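Local coordinates for glycosyl hydrolase family 2, TIM barrel domain protein (Parabacteroides merdae ATCC 43184, PDB 6DXU), which probably hydrolyses beta-glucuronides as a family 2 glycoside hydrolase of a human gut bacterium, at residues 173-181 with 431-439. Residues are numbered along the deposited sequence; the frame is centred on the assembly and turned at random.
Sequences DLEMIPSDL and NDWPNDFNT. With NA (sodium ion), chain O.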
loop_
_atom_site.group_PDB
_atom_site.type_symbol
_atom_site.label_atom_id
_atom_site.label_comp_id
_atom_site.label_asym_id
_atom_site.label_seq_id
_atom_site.Cartn_x
_atom_site.Cartn_y
_atom_site.Cartn_z
ATOM N N ASP D 173 -20.304 7.068 4.782
ATOM C CA ASP D 173 -19.463 6.056 4.141
ATOM C C ASP D 173 -20.375 4.935 3.664
ATOM O O ASP D 173 -20.927 4.200 4.484
ATOM C CB ASP D 173 -18.416 5.551 5.127
ATOM C CG ASP D 173 -17.443 4.558 4.515
ATOM O OD1 ASP D 173 -17.645 4.110 3.360
ATOM O OD2 ASP D 173 -16.473 4.221 5.231
ATOM N N LEU D 174 -20.536 4.810 2.346
ATOM C CA LEU D 174 -21.401 3.766 1.808
ATOM C C LEU D 174 -20.873 2.366 2.104
ATOM O O LEU D 174 -21.654 1.405 2.086
ATOM C CB LEU D 174 -21.554 3.960 0.291
ATOM C CG LEU D 174 -22.317 5.249 -0.058
ATOM C CD1 LEU D 174 -22.174 5.569 -1.555
ATOM C CD2 LEU D 174 -23.790 5.137 0.356
ATOM N N GLU D 175 -19.572 2.233 2.369
ATOM C CA GLU D 175 -18.949 0.938 2.626
ATOM C C GLU D 175 -18.840 0.632 4.108
ATOM O O GLU D 175 -18.038 -0.222 4.499
ATOM C CB GLU D 175 -17.562 0.852 1.973
ATOM C CG GLU D 175 -17.562 0.952 0.432
ATOM C CD GLU D 175 -18.241 -0.252 -0.224
ATOM O OE1 GLU D 175 -18.391 -1.317 0.438
ATOM O OE2 GLU D 175 -18.668 -0.122 -1.392
ATOM N N MET D 176 -19.633 1.312 4.935
ATOM C CA MET D 176 -19.663 1.102 6.371
ATOM C C MET D 176 -21.118 1.000 6.810
ATOM O O MET D 176 -21.966 1.749 6.308
ATOM C CB MET D 176 -18.960 2.268 7.101
ATOM C CG MET D 176 -18.930 2.151 8.629
ATOM S SD MET D 176 -18.330 3.689 9.401
ATOM C CE MET D 176 -19.784 4.749 9.241
ATOM N N ILE D 177 -21.418 0.056 7.703
ATOM C CA ILE D 177 -22.774 -0.007 8.253
ATOM C C ILE D 177 -22.796 0.817 9.532
ATOM O O ILE D 177 -21.763 0.909 10.216
ATOM C CB ILE D 177 -23.239 -1.448 8.511
ATOM C CG1 ILE D 177 -22.351 -2.154 9.541
ATOM C CG2 ILE D 177 -23.272 -2.212 7.195
ATOM C CD1 ILE D 177 -22.939 -3.523 10.044
ATOM N N PRO D 178 -23.930 1.464 9.883
ATOM C CA PRO D 178 -25.197 1.462 9.136
ATOM C C PRO D 178 -25.211 2.410 7.934
ATOM O O PRO D 178 -24.287 3.204 7.740
ATOM C CB PRO D 178 -26.210 1.964 10.171
ATOM C CG PRO D 178 -25.416 2.911 11.006
ATOM C CD PRO D 178 -24.027 2.293 11.101
ATOM N N SER D 179 -26.288 2.320 7.160
ATOM C CA SER D 179 -26.499 3.154 5.985
ATOM C C SER D 179 -27.095 4.501 6.372
ATOM O O SER D 179 -27.960 4.583 7.254
ATOM C CB SER D 179 -27.450 2.442 5.019
ATOM O OG SER D 179 -27.913 3.330 4.016
ATOM N N ASP D 180 -26.661 5.558 5.679
ATOM C CA ASP D 180 -27.286 6.867 5.843
ATOM C C ASP D 180 -28.717 6.903 5.330
ATOM O O ASP D 180 -29.388 7.923 5.494
ATOM C CB ASP D 180 -26.445 7.951 5.135
ATOM C CG ASP D 180 -25.203 8.335 5.942
ATOM O OD1 ASP D 180 -25.363 8.955 7.017
ATOM O OD2 ASP D 180 -24.082 7.985 5.530
ATOM N N LEU D 181 -29.201 5.837 4.693
ATOM C CA LEU D 181 -30.630 5.775 4.396
ATOM C C LEU D 181 -31.458 5.493 5.642
ATOM O O LEU D 181 -32.684 5.628 5.605
ATOM C CB LEU D 181 -30.906 4.693 3.347
ATOM C CG LEU D 181 -30.199 4.909 2.004
ATOM C CD1 LEU D 181 -30.384 3.699 1.095
ATOM C CD2 LEU D 181 -30.714 6.154 1.318
ATOM N N ASN D 431 -33.391 -5.003 4.922
ATOM C CA ASN D 431 -32.318 -5.246 3.975
ATOM C C ASN D 431 -32.817 -5.353 2.547
ATOM O O ASN D 431 -32.004 -5.518 1.634
ATOM C CB ASN D 431 -31.535 -6.501 4.381
ATOM C CG ASN D 431 -30.794 -6.303 5.684
ATOM O OD1 ASN D 431 -31.097 -6.936 6.695
ATOM N ND2 ASN D 431 -29.858 -5.359 5.683
ATOM N N ASP D 432 -34.125 -5.243 2.334
ATOM C CA ASP D 432 -34.695 -5.089 1.000
ATOM C C ASP D 432 -34.736 -3.633 0.523
ATOM O O ASP D 432 -35.300 -3.361 -0.542
ATOM C CB ASP D 432 -36.114 -5.678 0.973
ATOM C CG ASP D 432 -37.060 -4.986 1.947
ATOM O OD1 ASP D 432 -36.617 -4.100 2.716
ATOM O OD2 ASP D 432 -38.263 -5.335 1.952
ATOM N N TRP D 433 -34.188 -2.695 1.296
ATOM C CA TRP D 433 -34.238 -1.272 0.967
ATOM C C TRP D 433 -33.011 -0.917 0.128
ATOM O O TRP D 433 -31.882 -1.002 0.641
ATOM C CB TRP D 433 -34.280 -0.451 2.252
ATOM C CG TRP D 433 -34.653 0.999 2.135
ATOM C CD1 TRP D 433 -34.050 1.951 1.356
ATOM C CD2 TRP D 433 -35.684 1.676 2.869
ATOM N NE1 TRP D 433 -34.651 3.173 1.553
ATOM C CE2 TRP D 433 -35.662 3.031 2.467
ATOM C CE3 TRP D 433 -36.639 1.264 3.812
ATOM C CZ2 TRP D 433 -36.553 3.983 2.982
ATOM C CZ3 TRP D 433 -37.522 2.213 4.326
ATOM C CH2 TRP D 433 -37.471 3.555 3.909
ATOM N N PRO D 434 -33.160 -0.560 -1.156
ATOM C CA PRO D 434 -31.975 -0.403 -2.015
ATOM C C PRO D 434 -31.396 1.002 -2.047
ATOM O O PRO D 434 -31.877 1.904 -1.354
ATOM C CB PRO D 434 -32.515 -0.775 -3.395
ATOM C CG PRO D 434 -33.920 -0.186 -3.358
ATOM C CD PRO D 434 -34.409 -0.373 -1.917
ATOM N N ASN D 435 -30.330 1.155 -2.839
ATOM C CA ASN D 435 -29.837 2.415 -3.397
ATOM C C ASN D 435 -28.633 3.022 -2.673
ATOM O O ASN D 435 -28.250 4.155 -2.976
ATOM C CB ASN D 435 -30.946 3.476 -3.492
ATOM C CG ASN D 435 -30.691 4.467 -4.621
ATOM O OD1 ASN D 435 -29.972 4.159 -5.579
ATOM N ND2 ASN D 435 -31.246 5.665 -4.498
ATOM N N ASP D 436 -27.980 2.295 -1.765
ATOM C CA ASP D 436 -26.639 2.763 -1.407
ATOM C C ASP D 436 -25.593 2.369 -2.450
ATOM O O ASP D 436 -24.447 2.836 -2.382
ATOM C CB ASP D 436 -26.211 2.240 -0.032
ATOM C CG ASP D 436 -26.504 3.236 1.095
ATOM O OD1 ASP D 436 -27.107 4.292 0.819
ATOM O OD2 ASP D 436 -26.128 2.966 2.258
ATOM N N PHE D 437 -25.968 1.544 -3.425
ATOM C CA PHE D 437 -25.079 1.096 -4.485
ATOM C C PHE D 437 -25.835 1.143 -5.806
ATOM O O PHE D 437 -27.066 1.149 -5.831
ATOM C CB PHE D 437 -24.553 -0.327 -4.200
ATOM C CG PHE D 437 -23.956 -0.467 -2.835
ATOM C CD1 PHE D 437 -22.601 -0.241 -2.634
ATOM C CD2 PHE D 437 -24.764 -0.748 -1.734
ATOM C CE1 PHE D 437 -22.059 -0.328 -1.360
ATOM C CE2 PHE D 437 -24.221 -0.840 -0.466
ATOM C CZ PHE D 437 -22.878 -0.624 -0.278
ATOM N N ASN D 438 -25.089 1.167 -6.912
ATOM C CA ASN D 438 -25.744 1.191 -8.216
ATOM C C ASN D 438 -26.252 -0.179 -8.649
ATOM O O ASN D 438 -26.771 -0.300 -9.761
ATOM C CB ASN D 438 -24.807 1.746 -9.298
ATOM C CG ASN D 438 -23.657 0.806 -9.632
ATOM O OD1 ASN D 438 -23.293 -0.069 -8.847
ATOM N ND2 ASN D 438 -23.078 0.991 -10.815
ATOM N N THR D 439 -26.094 -1.210 -7.825
ATOM C CA THR D 439 -26.724 -2.499 -8.074
ATOM C C THR D 439 -27.378 -2.969 -6.788
ATOM O O THR D 439 -27.018 -2.530 -5.696
ATOM C CB THR D 439 -25.731 -3.572 -8.541
ATOM O OG1 THR D 439 -24.731 -3.761 -7.534
ATOM C CG2 THR D 439 -25.059 -3.164 -9.844
HETATM NA NA NA O . -22.808 3.997 5.898
HETATM O O HOH W 1 -22.405 6.184 6.716
HETATM O O HOH W 2 -24.237 1.377 2.725
HETATM O O HOH W 3 -24.306 4.713 4.110
#
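Ser179 donates its hydroxyl to Asp436, OG to OD2 2.5 Å, a short hydrogen bond that reaches the oxygen from 42° above the carboxylate plane. Ser179 OG, turned away from the backbone N of its own residue (chi1 167°), also accepts from Leu181 N at 2.9 Å, closing an ST turn. Two waters converge on the same Asp436 OD2: one links it to Leu174 O, while the other, 3.1 Å from OD2, is a ligand of the sodium ion. That ion is held by Asp173 O, Met176 O and Pro178 O, the last at 2.5 Å, and by a further water that joins Asp173 N to Asp180 OD2. Asp173 and Met176 are the ends of a type I turn. Apolar groups flank the carboxylate: Leu174 CD2 lies 3.4 Å from Asp436 CG, and Leu181 CD1 is 3.3 Å from Asp436 OD1 while also reaching the Trp433 ring. Phe437 brings CZ to 3.3 Å from Leu174 O, and Glu175 OE2 approaches CE1 at the ring edge; OE1 of Glu175 bonds to Gly398 N. Arg52 of the second subunit forms a salt bridge with Asp436 OD1. Asp436 thus ties a sodium-binding loop of the sugar-binding domain to a TIM-barrel loop at a subunit interface; hydroxyl, waters and arginine together probably favour its charged form.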